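Local coordinates for organic hydroperoxide resistance protein (Legionella pneumophila, PDB 6MJN), which probably detoxifies organic hydroperoxides as a dimeric, cysteine-dependent peroxidase of the OsmC/Ohr family, at residues Ala63-Ala68 against Ala119-Ala124. Numbering follows the deposited sequence.
Sequences ACFESA and ALVAKA
Phe65 reaches out from segment 63-68 of the long helix 53-76 and lays the far end of its ring against Val121 and Ala124 of helix 114-125. With CG anti to the backbone N (chi1 -160°), the ring is carried across to the second helix, crossing the Val121 side chain at about a right angle. Phe65 CZ lies 4.0 Å from Val121 CG1. The same Phe65 CZ is 3.6 Å from the carbonyl oxygen Val121 O, which lies oblique to the ring, and Phe65 CE1 sits 4.0 Å from Ala124 CB.

Beside the ring, two alanines bring the backbones close. Ala68 and Ala124 point their methyls at the opposing helix, 4.0 Å apart from CB to CB, and their CA atoms are separated by just 5.0 Å. Each methyl also touches main chain: Ala68 CB is 3.7 Å from Ala124 O, and Ala124 CB is 3.7 Å from Ala68 C. The local axes, 9.6 Å apart at closest approach, run at 118° to each other.

This is helix-helix packing within the OsmC-like fold. Ala68 and Cys64 both touch Cys128, and the two cysteines are probably the reactive pair, as in Ohr relatives. The touching residues are buried and meet through van der Waals contacts alone, so the fit here rests on shape: small alanines beside one broad ring let the helices come together at this crossing.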
ATOM      1  N   ALA B  63       7.754   2.738  -5.490  1.00 27.96           N
ATOM      2  CA  ALA B  63       8.829   3.423  -4.787  1.00 31.55           C
ATOM      3  C   ALA B  63       9.609   2.456  -3.918  1.00 34.42           C
ATOM      4  O   ALA B  63      10.837   2.544  -3.822  1.00 34.40           O
ATOM      5  CB  ALA B  63       8.256   4.559  -3.944  1.00 35.83           C
ATOM      6  N   CYS B  64       8.907   1.529  -3.268  1.00 28.81           N
ATOM      7  CA  CYS B  64       9.579   0.563  -2.412  1.00 27.24           C
ATOM      8  C   CYS B  64      10.478  -0.345  -3.239  1.00 27.83           C
ATOM      9  O   CYS B  64      11.607  -0.657  -2.834  1.00 31.16           O
ATOM     10  CB  CYS B  64       8.526  -0.241  -1.636  1.00 29.91           C
ATOM     11  SG  CYS B  64       9.225  -1.341  -0.412  1.00 40.09           S
ATOM     12  N   PHE B  65       9.996  -0.771  -4.407  1.00 30.85           N
ATOM     13  CA  PHE B  65      10.777  -1.692  -5.217  1.00 31.81           C
ATOM     14  C   PHE B  65      11.960  -0.976  -5.846  1.00 30.05           C
ATOM     15  O   PHE B  65      13.047  -1.543  -5.927  1.00 31.55           O
ATOM     16  CB  PHE B  65       9.898  -2.350  -6.289  1.00 32.62           C
ATOM     17  CG  PHE B  65      10.474  -3.629  -6.850  1.00 31.91           C
ATOM     18  CD1 PHE B  65      11.424  -3.609  -7.878  1.00 31.12           C
ATOM     19  CD2 PHE B  65      10.049  -4.859  -6.356  1.00 31.56           C
ATOM     20  CE1 PHE B  65      11.944  -4.798  -8.386  1.00 38.14           C
ATOM     21  CE2 PHE B  65      10.561  -6.038  -6.851  1.00 35.08           C
ATOM     22  CZ  PHE B  65      11.507  -6.025  -7.870  1.00 31.73           C
ATOM     23  N   GLU B  66      11.778   0.277  -6.280  1.00 27.76           N
ATOM     24  CA  GLU B  66      12.921   1.045  -6.770  1.00 31.83           C
ATOM     25  C   GLU B  66      14.012   1.132  -5.709  1.00 33.40           C
ATOM     26  O   GLU B  66      15.204   0.969  -6.007  1.00 35.95           O
ATOM     27  CB  GLU B  66      12.487   2.447  -7.192  1.00 36.69           C
ATOM     28  CG  GLU B  66      13.641   3.226  -7.840  1.00 43.67           C
ATOM     29  CD  GLU B  66      13.414   4.725  -7.877  1.00 54.76           C
ATOM     30  OE1 GLU B  66      12.255   5.159  -7.718  1.00 53.35           O
ATOM     31  OE2 GLU B  66      14.400   5.468  -8.068  1.00 53.30           O
ATOM     32  N   SER B  67      13.623   1.372  -4.455  1.00 32.49           N
ATOM     33  CA  SER B  67      14.594   1.436  -3.372  1.00 38.53           C
ATOM     34  C   SER B  67      15.303   0.103  -3.174  1.00 37.55           C
ATOM     35  O   SER B  67      16.503   0.070  -2.884  1.00 38.24           O
ATOM     36  CB  SER B  67      13.898   1.869  -2.080  1.00 42.05           C
ATOM     37  OG  SER B  67      14.817   1.933  -1.014  1.00 56.54           O
ATOM     38  N   ALA B  68      14.581  -1.011  -3.309  1.00 34.55           N
ATOM     39  CA  ALA B  68      15.206  -2.317  -3.111  1.00 34.63           C
ATOM     40  C   ALA B  68      16.207  -2.640  -4.220  1.00 37.14           C
ATOM     41  O   ALA B  68      17.242  -3.270  -3.964  1.00 32.51           O
ATOM     42  CB  ALA B  68      14.141  -3.407  -3.027  1.00 32.45           C
ATOM     43  N   ALA B 119      18.732 -10.385 -13.177  1.00 39.33           N
ATOM     44  CA  ALA B 119      19.159 -10.966 -11.905  1.00 44.21           C
ATOM     45  C   ALA B 119      19.042  -9.961 -10.761  1.00 42.33           C
ATOM     46  O   ALA B 119      18.709 -10.332  -9.626  1.00 37.57           O
ATOM     47  CB  ALA B 119      20.595 -11.481 -12.025  1.00 42.72           C
ATOM     48  N   LEU B 120      19.345  -8.690 -11.030  1.00 36.17           N
ATOM     49  CA  LEU B 120      19.260  -7.678  -9.984  1.00 39.60           C
ATOM     50  C   LEU B 120      17.820  -7.482  -9.532  1.00 36.71           C
ATOM     51  O   LEU B 120      17.541  -7.413  -8.325  1.00 38.22           O
ATOM     52  CB  LEU B 120      19.863  -6.368 -10.499  1.00 37.68           C
ATOM     53  CG  LEU B 120      19.601  -5.062  -9.751  1.00 42.61           C
ATOM     54  CD1 LEU B 120      20.004  -5.150  -8.288  1.00 47.15           C
ATOM     55  CD2 LEU B 120      20.377  -3.958 -10.437  1.00 44.81           C
ATOM     56  N   VAL B 121      16.894  -7.394 -10.488  1.00 33.98           N
ATOM     57  CA  VAL B 121      15.480  -7.234 -10.161  1.00 31.09           C
ATOM     58  C   VAL B 121      14.978  -8.429  -9.365  1.00 36.74           C
ATOM     59  O   VAL B 121      14.215  -8.272  -8.402  1.00 33.64           O
ATOM     60  CB  VAL B 121      14.678  -7.006 -11.458  1.00 31.40           C
ATOM     61  CG1 VAL B 121      13.173  -7.280 -11.254  1.00 37.40           C
ATOM     62  CG2 VAL B 121      14.950  -5.593 -11.964  1.00 31.97           C
ATOM     63  N   ALA B 122      15.414  -9.640  -9.730  1.00 32.52           N
ATOM     64  CA  ALA B 122      14.988 -10.823  -8.984  1.00 38.50           C
ATOM     65  C   ALA B 122      15.420 -10.744  -7.525  1.00 42.43           C
ATOM     66  O   ALA B 122      14.659 -11.123  -6.625  1.00 40.57           O
ATOM     67  CB  ALA B 122      15.542 -12.093  -9.631  1.00 40.83           C
ATOM     68  N   LYS B 123      16.648 -10.281  -7.274  1.00 40.74           N
ATOM     69  CA  LYS B 123      17.125 -10.150  -5.900  1.00 40.83           C
ATOM     70  C   LYS B 123      16.366  -9.067  -5.153  1.00 37.22           C
ATOM     71  O   LYS B 123      16.057  -9.228  -3.964  1.00 41.20           O
ATOM     72  CB  LYS B 123      18.622  -9.840  -5.887  1.00 46.32           C
ATOM     73  CG  LYS B 123      19.512 -10.963  -6.361  1.00 50.43           C
ATOM     74  CD  LYS B 123      20.975 -10.595  -6.132  1.00 59.44           C
ATOM     75  CE  LYS B 123      21.931 -11.517  -6.877  1.00 65.45           C
ATOM     76  NZ  LYS B 123      21.869 -11.277  -8.335  1.00 69.26           N
ATOM     77  N   ALA B 124      16.067  -7.951  -5.830  1.00 32.51           N
ATOM     78  CA  ALA B 124      15.313  -6.879  -5.193  1.00 40.83           C
ATOM     79  C   ALA B 124      13.938  -7.364  -4.749  1.00 42.17           C
ATOM     80  O   ALA B 124      13.474  -7.007  -3.666  1.00 36.48           O
ATOM     81  CB  ALA B 124      15.192  -5.687  -6.141  1.00 35.84           C
TER